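Globin III, extracellular (Lumbricus terrestris, PDB 1X9F) probably carries oxygen as a haem-bearing globin subunit of the giant extracellular haemoglobin (erythrocruorin) of the earthworm, here with carbon monoxide bound. Local coordinates at residues Cys7-His12 and Leu84-Pro89; Arg37-Lys42 and Lys114-Ile119; Ala93-Leu98 and Thr145-Arg150. One frame throughout, in Å; residues are numbered along the deposited sequence.

In the fold
Three contacts join helices of one globin fold, two of them beside its haem. Interaction 2 (37-42 with 114-119) lies on the ligand side, where Leu40 touches carbon monoxide and Phe116 the porphyrin. Interaction 3 (93-98 with 145-150) belongs to the other side of the pocket: the side chain of Leu98 is about 4 Å from this haem, and the centres of interactions 2 and 3 are about 18 Å apart. Interaction 1 (7-12 with 84-89) sits farther out, its Leu85 side chain about 11 Å from a bound haem. It shares helix 88-103 with interaction 3, and Leu84 CD1 packs on Ala94 CB at 3.9 Å. Interactions 1 and 2 lie on opposite sides of the chain's centre.

Interaction 1 (Cys7-His12 and Leu84-Pro89); sequences CSEEDH and LLDDPP
His12 NE2 donates to Asp86 OD2 at 3.1 Å, a bent bond with an N-H...O angle of 139°. The donor reaches the oxygen from above the carboxylate plane, and ring and carboxylate are turned 45° against each other. The other oxygen, Asp86 OD1, is held by His24 of the neighbouring Globin II chain, so one carboxylate joins two histidines across the subunit boundary. The buried imidazole of His12 lies between two carbonyls: Glu9 O stands 3.3 Å above the centre of one face and Leu85 O 3.6 Å above the centre of the opposite one. Its CG takes the crowded position between backbone N and carbonyl carbon (chi1 82°), which folds the ring back over the first turn of its own helix. In globin terms the start of the A helix here meets the corner between the E and F helices, where Leu84 to Asp87 form a type I turn and Asp87 N-caps the F helix. The A helix is started by a capping box, with Asp11 N bonded to Ser8 OG and Ser8 N to Asp11 OD1. At the root of the His12 side chain, the CB atoms of His12 and Leu85 meet at 3.7 Å as the two side chains run past each other in opposite directions. Leu85 CD2 reaches Cys7 SG at 4.1 Å, the sulfur whose disulfide to Cys139 of helix 133-148 fastens the N-terminal arm.

Interaction 2 (Arg37-Lys42 and Lys114-Ile119); sequences RLLLTK and KKFGEI. With HEM (protoporphyrin IX containing Fe), chain R; CMO (carbon monoxide), chain S.
Segments 37-42 and 114-119 of two helices cross at 132° between their N-to-C directions, with axes 9.9 Å apart at closest approach and Leu39 and Ile119 nearest in register. Ile119, directed at the other helix, carries much of the contact. Its CG2 methyl meets Leu39 CD2 at 3.8 Å, the two side chains sliding past each other in opposite directions, while its CD1 lies 3.8 Å from Lys42 CG. The inner methylenes and the backbone carbon of Lys42 take part in this packing; the chain then bends, and its ammonium forms a salt bridge with Asp46 one turn on. Phe116 lies nearer the haem. Its CG is anti to the backbone N (chi1 -166°), which carries the ring out from the helix to the edge of the porphyrin. Atom CE2 approaches Leu39 CB at 3.8 Å and Leu40 CD2 at 4.0 Å, both obliquely to the ring. At its edge CE1 lies 3.5 Å from vinyl atom CBB of the haem, and one face looks toward the methine carbon CHC. The fork of Leu40 faces the ligand, with CD1 and CD2 each 3.4 Å from the oxygen of carbon monoxide. These are the B and G helices of the globin fold, and Leu40 shares the ligand pocket with Phe54, His70 and Ile74. No hydrogen bond spans the interface; apolar contacts join the segments and present a hydrocarbon surface to the haem rim and the bound gas.

Interaction 3 (Ala93-Leu98 and Thr145-Arg150); sequences AALDHL and TKISSR. With HEM (protoporphyrin IX containing Fe), chain O; PO4 (phosphate ion), chain Q.
Apolar contacts between Leu95, Leu98 and Ile147 form the buried part of this meeting of the F and H helices of the globin fold. Leu95 sits where two neighbours on the H helix come together: its CD1 packs against Lys146 CB at 3.7 Å, and its CD2 meets Ile147 CG1 at 4.0 Å, with the Leu95 and Ile147 side chains crossed at about a right angle. Leu98 instead lies alongside Ile147 and points the same way, its CB 4.0 Å from Ile147 CG1, while its side chain also touches the haem of this chain. Hydrogen bonds to bound groups leave from His97, which points away from the H helix at its root. Its ND1 donates to O2 of a phosphate, probably a crystallisation ion, at 2.7 Å in an almost straight bond of 169°, and its NE2 to propionate oxygen O1A of another haem at 3.0 Å. Arg50 of the Globin II chain is hydrogen-bonded to the same haem and to the phosphate. Donation from both ring nitrogens suggests that His97 is protonated, which would favour contact with both anions. Charged groups gather at the rim. Lys146 curls back through three bends, and its ammonium pairs with Asp92. Asp96 OD1 lies at the guanidinium edge of Arg150, 3.6 Å from NE, the two planes 66° apart. This salt bridge is long and Arg150 poorly ordered, so it probably adds little to a contact that rests mainly on its apolar core.

Interaction 1 (Cys7-His12 and Leu84-Pro89)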
# COMPACT_ATOMS: atom_id res chain seq x y z
N CYS C 7 -33.58 10.05 -2.66
CA CYS C 7 -32.70 10.48 -3.74
C CYS C 7 -32.11 11.85 -3.39
O CYS C 7 -32.26 12.83 -4.12
CB CYS C 7 -33.45 10.51 -5.07
SG CYS C 7 -32.36 10.70 -6.49
N SER C 8 -31.46 11.88 -2.24
CA SER C 8 -30.80 13.06 -1.70
C SER C 8 -29.66 13.53 -2.60
O SER C 8 -29.36 12.90 -3.62
CB SER C 8 -30.25 12.73 -0.31
OG SER C 8 -29.20 11.78 -0.40
N GLU C 9 -29.03 14.64 -2.21
CA GLU C 9 -27.85 15.16 -2.89
C GLU C 9 -26.80 14.08 -3.12
O GLU C 9 -26.47 13.76 -4.27
CB GLU C 9 -27.22 16.30 -2.09
CG GLU C 9 -28.06 17.57 -2.00
CD GLU C 9 -28.26 18.27 -3.33
OE1 GLU C 9 -29.27 19.00 -3.46
OE2 GLU C 9 -27.43 18.11 -4.26
N GLU C 10 -26.27 13.52 -2.03
CA GLU C 10 -25.26 12.45 -2.09
C GLU C 10 -25.78 11.24 -2.87
O GLU C 10 -25.04 10.66 -3.66
CB GLU C 10 -24.78 12.02 -0.70
CG GLU C 10 -23.72 12.92 -0.05
CD GLU C 10 -22.31 12.62 -0.54
OE1 GLU C 10 -21.72 11.60 -0.10
OE2 GLU C 10 -21.78 13.41 -1.35
N ASP C 11 -27.05 10.86 -2.64
CA ASP C 11 -27.69 9.76 -3.37
C ASP C 11 -27.52 9.88 -4.88
O ASP C 11 -27.00 8.97 -5.53
CB ASP C 11 -29.20 9.68 -3.07
CG ASP C 11 -29.52 9.04 -1.74
OD1 ASP C 11 -30.63 9.29 -1.23
OD2 ASP C 11 -28.74 8.29 -1.12
N HIS C 12 -27.96 11.01 -5.43
CA HIS C 12 -27.91 11.18 -6.87
C HIS C 12 -26.48 11.33 -7.40
O HIS C 12 -26.21 11.00 -8.55
CB HIS C 12 -28.87 12.28 -7.36
CG HIS C 12 -28.33 13.68 -7.25
ND1 HIS C 12 -28.93 14.64 -6.46
CD2 HIS C 12 -27.28 14.29 -7.85
CE1 HIS C 12 -28.26 15.78 -6.57
NE2 HIS C 12 -27.25 15.58 -7.41
N LEU C 84 -29.50 14.61 -15.43
CA LEU C 84 -30.17 15.81 -14.95
C LEU C 84 -30.50 15.76 -13.46
O LEU C 84 -31.16 16.66 -12.94
CB LEU C 84 -31.41 16.14 -15.80
CG LEU C 84 -31.15 16.71 -17.20
CD1 LEU C 84 -32.46 16.90 -17.96
CD2 LEU C 84 -30.36 18.03 -17.16
N LEU C 85 -30.04 14.72 -12.76
CA LEU C 85 -30.32 14.59 -11.32
C LEU C 85 -29.80 15.77 -10.48
O LEU C 85 -30.42 16.14 -9.49
CB LEU C 85 -29.82 13.25 -10.78
CG LEU C 85 -30.67 12.02 -11.13
CD1 LEU C 85 -29.89 10.74 -10.88
CD2 LEU C 85 -31.99 12.01 -10.35
N ASP C 86 -28.68 16.36 -10.90
CA ASP C 86 -28.15 17.52 -10.19
C ASP C 86 -28.83 18.83 -10.58
O ASP C 86 -28.31 19.91 -10.29
CB ASP C 86 -26.64 17.65 -10.37
CG ASP C 86 -25.98 18.40 -9.21
OD1 ASP C 86 -24.88 18.96 -9.41
OD2 ASP C 86 -26.48 18.48 -8.07
N ASP C 87 -29.99 18.75 -11.23
CA ASP C 87 -30.72 19.93 -11.68
C ASP C 87 -32.22 19.62 -11.65
O ASP C 87 -32.86 19.45 -12.70
CB ASP C 87 -30.24 20.35 -13.08
CG ASP C 87 -30.83 21.68 -13.55
OD1 ASP C 87 -31.86 22.14 -13.01
OD2 ASP C 87 -30.32 22.34 -14.47
N PRO C 88 -32.78 19.54 -10.45
CA PRO C 88 -34.17 19.09 -10.26
C PRO C 88 -35.23 19.69 -11.20
O PRO C 88 -36.05 18.92 -11.71
CB PRO C 88 -34.46 19.40 -8.77
CG PRO C 88 -33.27 20.16 -8.26
CD PRO C 88 -32.13 19.86 -9.17
N PRO C 89 -35.25 21.00 -11.45
CA PRO C 89 -36.27 21.55 -12.33
C PRO C 89 -36.11 21.17 -13.81
O PRO C 89 -37.11 20.96 -14.50
CB PRO C 89 -36.15 23.07 -12.13
CG PRO C 89 -34.77 23.28 -11.69
CD PRO C 89 -34.37 22.06 -10.92

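Interaction 2 (Arg37-Lys42 and Lys114-Ile119)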
# COMPACT_ATOMS: atom_id res chain seq x y z
N ARG C 37 -32.10 -3.88 -24.72
CA ARG C 37 -32.74 -5.07 -25.26
C ARG C 37 -33.03 -6.08 -24.13
O ARG C 37 -34.16 -6.55 -24.00
CB ARG C 37 -31.87 -5.69 -26.36
CG ARG C 37 -32.56 -6.73 -27.23
CD ARG C 37 -32.26 -8.15 -26.79
NE ARG C 37 -31.97 -9.03 -27.92
CZ ARG C 37 -31.03 -8.78 -28.84
NH1 ARG C 37 -30.30 -7.67 -28.79
NH2 ARG C 37 -30.84 -9.65 -29.83
N LEU C 38 -32.02 -6.37 -23.32
CA LEU C 38 -32.19 -7.28 -22.19
C LEU C 38 -33.34 -6.84 -21.28
O LEU C 38 -34.23 -7.63 -20.98
CB LEU C 38 -30.89 -7.39 -21.40
CG LEU C 38 -31.02 -8.14 -20.07
CD1 LEU C 38 -30.38 -9.52 -20.17
CD2 LEU C 38 -30.39 -7.34 -18.95
N LEU C 39 -33.32 -5.57 -20.87
CA LEU C 39 -34.36 -5.02 -19.99
C LEU C 39 -35.78 -5.17 -20.54
O LEU C 39 -36.65 -5.71 -19.87
CB LEU C 39 -34.08 -3.55 -19.64
CG LEU C 39 -32.76 -3.25 -18.92
CD1 LEU C 39 -32.48 -1.75 -18.91
CD2 LEU C 39 -32.73 -3.83 -17.50
N LEU C 40 -36.00 -4.68 -21.76
CA LEU C 40 -37.35 -4.72 -22.33
C LEU C 40 -37.78 -6.15 -22.62
O LEU C 40 -38.94 -6.52 -22.37
CB LEU C 40 -37.42 -3.86 -23.59
CG LEU C 40 -37.19 -2.37 -23.35
CD1 LEU C 40 -37.15 -1.63 -24.67
CD2 LEU C 40 -38.29 -1.78 -22.45
N THR C 41 -36.86 -6.96 -23.13
CA THR C 41 -37.11 -8.38 -23.37
C THR C 41 -37.61 -9.08 -22.10
O THR C 41 -38.61 -9.81 -22.14
CB THR C 41 -35.85 -9.06 -23.93
OG1 THR C 41 -35.88 -9.00 -25.36
CG2 THR C 41 -35.83 -10.56 -23.64
N LYS C 42 -36.93 -8.83 -20.98
CA LYS C 42 -37.31 -9.38 -19.69
C LYS C 42 -38.67 -8.83 -19.26
O LYS C 42 -39.49 -9.56 -18.70
CB LYS C 42 -36.23 -9.07 -18.64
CG LYS C 42 -36.46 -9.64 -17.23
CD LYS C 42 -36.10 -11.12 -17.12
CE LYS C 42 -36.19 -11.61 -15.67
NZ LYS C 42 -37.57 -11.46 -15.08
N LYS C 114 -43.54 -0.42 -12.62
CA LYS C 114 -43.13 -1.02 -11.35
C LYS C 114 -42.28 -2.26 -11.59
O LYS C 114 -41.33 -2.52 -10.85
CB LYS C 114 -44.33 -1.36 -10.48
CG LYS C 114 -43.95 -2.00 -9.16
CD LYS C 114 -45.16 -2.21 -8.29
CE LYS C 114 -44.79 -2.88 -6.99
NZ LYS C 114 -46.00 -3.00 -6.10
N LYS C 115 -42.63 -3.01 -12.63
CA LYS C 115 -41.89 -4.19 -13.01
C LYS C 115 -40.53 -3.80 -13.58
O LYS C 115 -39.51 -4.38 -13.21
CB LYS C 115 -42.67 -4.98 -14.05
CG LYS C 115 -42.86 -6.44 -13.69
CD LYS C 115 -41.53 -7.11 -13.38
CE LYS C 115 -41.74 -8.49 -12.80
NZ LYS C 115 -42.57 -8.46 -11.55
N PHE C 116 -40.53 -2.81 -14.47
CA PHE C 116 -39.30 -2.30 -15.06
C PHE C 116 -38.29 -1.92 -13.98
O PHE C 116 -37.13 -2.30 -14.05
CB PHE C 116 -39.60 -1.13 -15.99
CG PHE C 116 -38.45 -0.77 -16.87
CD1 PHE C 116 -37.78 0.44 -16.70
CD2 PHE C 116 -38.02 -1.64 -17.87
CE1 PHE C 116 -36.70 0.78 -17.51
CE2 PHE C 116 -36.94 -1.31 -18.69
CZ PHE C 116 -36.28 -0.09 -18.51
N GLY C 117 -38.76 -1.19 -12.96
CA GLY C 117 -37.94 -0.85 -11.79
C GLY C 117 -37.28 -2.05 -11.13
O GLY C 117 -36.11 -1.98 -10.76
N GLU C 118 -38.03 -3.14 -10.98
CA GLU C 118 -37.49 -4.37 -10.41
C GLU C 118 -36.44 -4.97 -11.33
O GLU C 118 -35.36 -5.35 -10.88
CB GLU C 118 -38.58 -5.40 -10.15
CG GLU C 118 -39.69 -4.94 -9.22
CD GLU C 118 -40.94 -5.78 -9.35
OE1 GLU C 118 -41.94 -5.46 -8.68
OE2 GLU C 118 -40.94 -6.76 -10.13
N ILE C 119 -36.77 -5.07 -12.62
CA ILE C 119 -35.83 -5.60 -13.61
C ILE C 119 -34.55 -4.76 -13.65
O ILE C 119 -33.45 -5.30 -13.73
CB ILE C 119 -36.49 -5.71 -15.01
CG1 ILE C 119 -37.62 -6.75 -14.98
CG2 ILE C 119 -35.46 -6.09 -16.07
CD1 ILE C 119 -38.54 -6.69 -16.18
CHA HEM R . -41.05 5.02 -26.11
CHB HEM R . -38.09 6.34 -22.43
CHC HEM R . -39.93 2.83 -19.59
CHD HEM R . -43.14 1.74 -23.15
C1A HEM R . -39.99 5.69 -25.34
C2A HEM R . -39.19 6.68 -25.93
C3A HEM R . -38.29 7.11 -24.86
C4A HEM R . -38.72 6.24 -23.75
CMA HEM R . -37.20 8.15 -24.88
CAA HEM R . -39.25 7.19 -27.34
CBA HEM R . -40.01 8.50 -27.38
CGA HEM R . -39.99 8.99 -28.80
O1A HEM R . -38.98 9.60 -29.21
O2A HEM R . -40.98 8.76 -29.52
C1B HEM R . -38.34 5.46 -21.29
C2B HEM R . -37.58 5.56 -20.14
C3B HEM R . -38.11 4.56 -19.40
C4B HEM R . -39.14 3.95 -20.09
CMB HEM R . -36.45 6.51 -19.79
CAB HEM R . -37.72 4.29 -18.15
CBB HEM R . -37.04 4.23 -16.97
C1C HEM R . -41.01 2.19 -20.36
C2C HEM R . -41.74 1.13 -19.85
C3C HEM R . -42.63 0.86 -20.85
C4C HEM R . -42.37 1.72 -21.89
CMC HEM R . -41.62 0.46 -18.50
CAC HEM R . -43.64 -0.23 -20.84
CBC HEM R . -45.03 -0.13 -20.75
C1D HEM R . -42.86 2.57 -24.33
C2D HEM R . -43.57 2.40 -25.52
C3D HEM R . -43.02 3.32 -26.39
C4D HEM R . -41.96 3.97 -25.59
CMD HEM R . -44.71 1.44 -25.78
CAD HEM R . -43.39 3.58 -27.82
CBD HEM R . -42.61 2.60 -28.68
CGD HEM R . -42.90 2.96 -30.11
O1D HEM R . -43.87 2.43 -30.69
O2D HEM R . -42.15 3.79 -30.65
NA HEM R . -39.75 5.41 -24.03
NB HEM R . -39.30 4.50 -21.33
NC HEM R . -41.38 2.59 -21.61
ND HEM R . -41.87 3.50 -24.32
FE HEM R . -40.61 4.02 -22.82
C CMO S . -39.15 2.42 -23.71
O CMO S . -38.57 1.35 -23.73

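Interaction 3 (Ala93-Leu98 and Thr145-Arg150)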
# COMPACT_ATOMS: atom_id res chain seq x y z
N ALA C 93 -38.91 18.84 -16.11
CA ALA C 93 -39.32 19.15 -17.46
C ALA C 93 -39.10 17.93 -18.35
O ALA C 93 -39.95 17.60 -19.17
CB ALA C 93 -38.53 20.34 -17.99
N ALA C 94 -37.95 17.27 -18.18
CA ALA C 94 -37.59 16.11 -18.98
C ALA C 94 -38.48 14.91 -18.69
O ALA C 94 -38.95 14.24 -19.61
CB ALA C 94 -36.12 15.76 -18.77
N LEU C 95 -38.73 14.65 -17.40
CA LEU C 95 -39.55 13.52 -17.00
C LEU C 95 -41.01 13.74 -17.37
O LEU C 95 -41.72 12.80 -17.70
CB LEU C 95 -39.39 13.21 -15.51
CG LEU C 95 -37.98 12.80 -15.06
CD1 LEU C 95 -37.97 12.49 -13.56
CD2 LEU C 95 -37.44 11.60 -15.84
N ASP C 96 -41.44 15.00 -17.32
CA ASP C 96 -42.79 15.36 -17.73
C ASP C 96 -43.00 15.13 -19.23
O ASP C 96 -44.01 14.57 -19.64
CB ASP C 96 -43.09 16.81 -17.35
CG ASP C 96 -44.56 17.15 -17.46
OD1 ASP C 96 -45.38 16.54 -16.74
OD2 ASP C 96 -44.98 18.02 -18.25
N HIS C 97 -42.03 15.56 -20.04
CA HIS C 97 -42.01 15.27 -21.47
C HIS C 97 -42.11 13.76 -21.74
O HIS C 97 -42.94 13.32 -22.53
CB HIS C 97 -40.76 15.86 -22.10
CG HIS C 97 -40.72 15.76 -23.60
ND1 HIS C 97 -41.37 16.65 -24.42
CD2 HIS C 97 -40.10 14.87 -24.41
CE1 HIS C 97 -41.15 16.32 -25.68
NE2 HIS C 97 -40.38 15.24 -25.70
N LEU C 98 -41.25 12.97 -21.08
CA LEU C 98 -41.36 11.52 -21.16
C LEU C 98 -42.74 11.04 -20.72
O LEU C 98 -43.32 10.14 -21.34
CB LEU C 98 -40.25 10.83 -20.34
CG LEU C 98 -38.82 10.93 -20.88
CD1 LEU C 98 -37.79 10.64 -19.79
CD2 LEU C 98 -38.61 10.00 -22.07
N THR C 145 -41.72 6.94 -11.31
CA THR C 145 -42.99 7.49 -10.88
C THR C 145 -43.39 8.70 -11.72
O THR C 145 -44.56 8.84 -12.08
CB THR C 145 -42.95 7.86 -9.39
OG1 THR C 145 -42.74 6.68 -8.61
CG2 THR C 145 -44.31 8.37 -8.90
N LYS C 146 -42.43 9.57 -12.04
CA LYS C 146 -42.72 10.77 -12.81
C LYS C 146 -43.12 10.46 -14.26
O LYS C 146 -44.07 11.03 -14.78
CB LYS C 146 -41.53 11.73 -12.76
CG LYS C 146 -41.85 13.14 -12.25
CD LYS C 146 -41.93 13.21 -10.71
CE LYS C 146 -40.54 13.20 -10.03
NZ LYS C 146 -39.81 14.50 -10.10
N ILE C 147 -42.39 9.54 -14.90
CA ILE C 147 -42.71 9.12 -16.26
C ILE C 147 -44.08 8.44 -16.33
O ILE C 147 -44.81 8.60 -17.31
CB ILE C 147 -41.61 8.21 -16.84
CG1 ILE C 147 -40.26 8.94 -16.83
CG2 ILE C 147 -41.94 7.78 -18.27
CD1 ILE C 147 -39.05 8.04 -17.04
N SER C 148 -44.44 7.70 -15.28
CA SER C 148 -45.67 6.89 -15.30
C SER C 148 -46.90 7.54 -14.64
O SER C 148 -47.97 6.93 -14.59
CB SER C 148 -45.40 5.51 -14.68
OG SER C 148 -45.08 5.62 -13.30
N SER C 149 -46.74 8.78 -14.15
CA SER C 149 -47.81 9.52 -13.46
C SER C 149 -49.05 9.82 -14.33
O SER C 149 -50.17 9.90 -13.82
CB SER C 149 -47.27 10.83 -12.88
OG SER C 149 -46.78 11.68 -13.90
N ARG C 150 -48.82 10.00 -15.63
CA ARG C 150 -49.88 10.34 -16.59
C ARG C 150 -50.56 9.12 -17.19
O ARG C 150 -51.25 9.22 -18.20
CB ARG C 150 -49.30 11.17 -17.73
CG ARG C 150 -49.21 12.61 -17.39
CD ARG C 150 -48.54 13.44 -18.45
NE ARG C 150 -48.33 14.79 -17.96
CZ ARG C 150 -49.26 15.74 -17.94
NH1 ARG C 150 -50.49 15.50 -18.40
NH2 ARG C 150 -48.96 16.94 -17.46
CHA HEM O . -37.39 18.31 -31.36
CHB HEM O . -33.28 16.10 -32.77
CHC HEM O . -32.22 19.87 -35.70
CHD HEM O . -36.47 21.98 -34.47
C1A HEM O . -36.27 17.37 -31.43
C2A HEM O . -36.26 16.24 -30.62
C3A HEM O . -35.03 15.53 -31.00
C4A HEM O . -34.50 16.42 -32.05
CMA HEM O . -34.47 14.25 -30.45
CAA HEM O . -37.23 15.84 -29.54
CBA HEM O . -38.33 14.92 -30.02
CGA HEM O . -39.25 14.73 -28.83
O1A HEM O . -38.91 13.95 -27.92
O2A HEM O . -40.32 15.38 -28.81
C1B HEM O . -32.61 16.98 -33.72
C2B HEM O . -31.38 16.64 -34.24
C3B HEM O . -31.12 17.69 -35.05
C4B HEM O . -32.16 18.60 -34.99
CMB HEM O . -30.54 15.42 -33.97
CAB HEM O . -29.98 17.73 -35.73
CBB HEM O . -28.83 17.65 -36.38
C1C HEM O . -33.32 20.84 -35.57
C2C HEM O . -33.25 22.05 -36.23
C3C HEM O . -34.45 22.64 -35.89
C4C HEM O . -35.13 21.76 -35.05
CMC HEM O . -32.13 22.53 -37.11
CAC HEM O . -34.88 23.98 -36.35
CBC HEM O . -34.09 25.04 -36.11
C1D HEM O . -37.14 21.12 -33.47
C2D HEM O . -38.33 21.51 -32.86
C3D HEM O . -38.63 20.50 -31.97
C4D HEM O . -37.52 19.55 -32.15
CMD HEM O . -39.13 22.76 -33.13
CAD HEM O . -39.82 20.38 -31.06
CBD HEM O . -39.71 21.32 -29.87
CGD HEM O . -40.91 21.07 -29.00
O1D HEM O . -41.07 19.95 -28.47
O2D HEM O . -41.73 22.01 -28.85
NA HEM O . -35.26 17.50 -32.35
NB HEM O . -33.13 18.16 -34.15
NC HEM O . -34.45 20.59 -34.86
ND HEM O . -36.60 19.94 -33.06
FE HEM O . -34.90 19.02 -33.66
P PO4 Q . -43.84 18.40 -22.89
O1 PO4 Q . -44.99 19.39 -22.80
O2 PO4 Q . -42.80 18.89 -23.87
O3 PO4 Q . -44.37 17.06 -23.36
O4 PO4 Q . -43.23 18.26 -21.51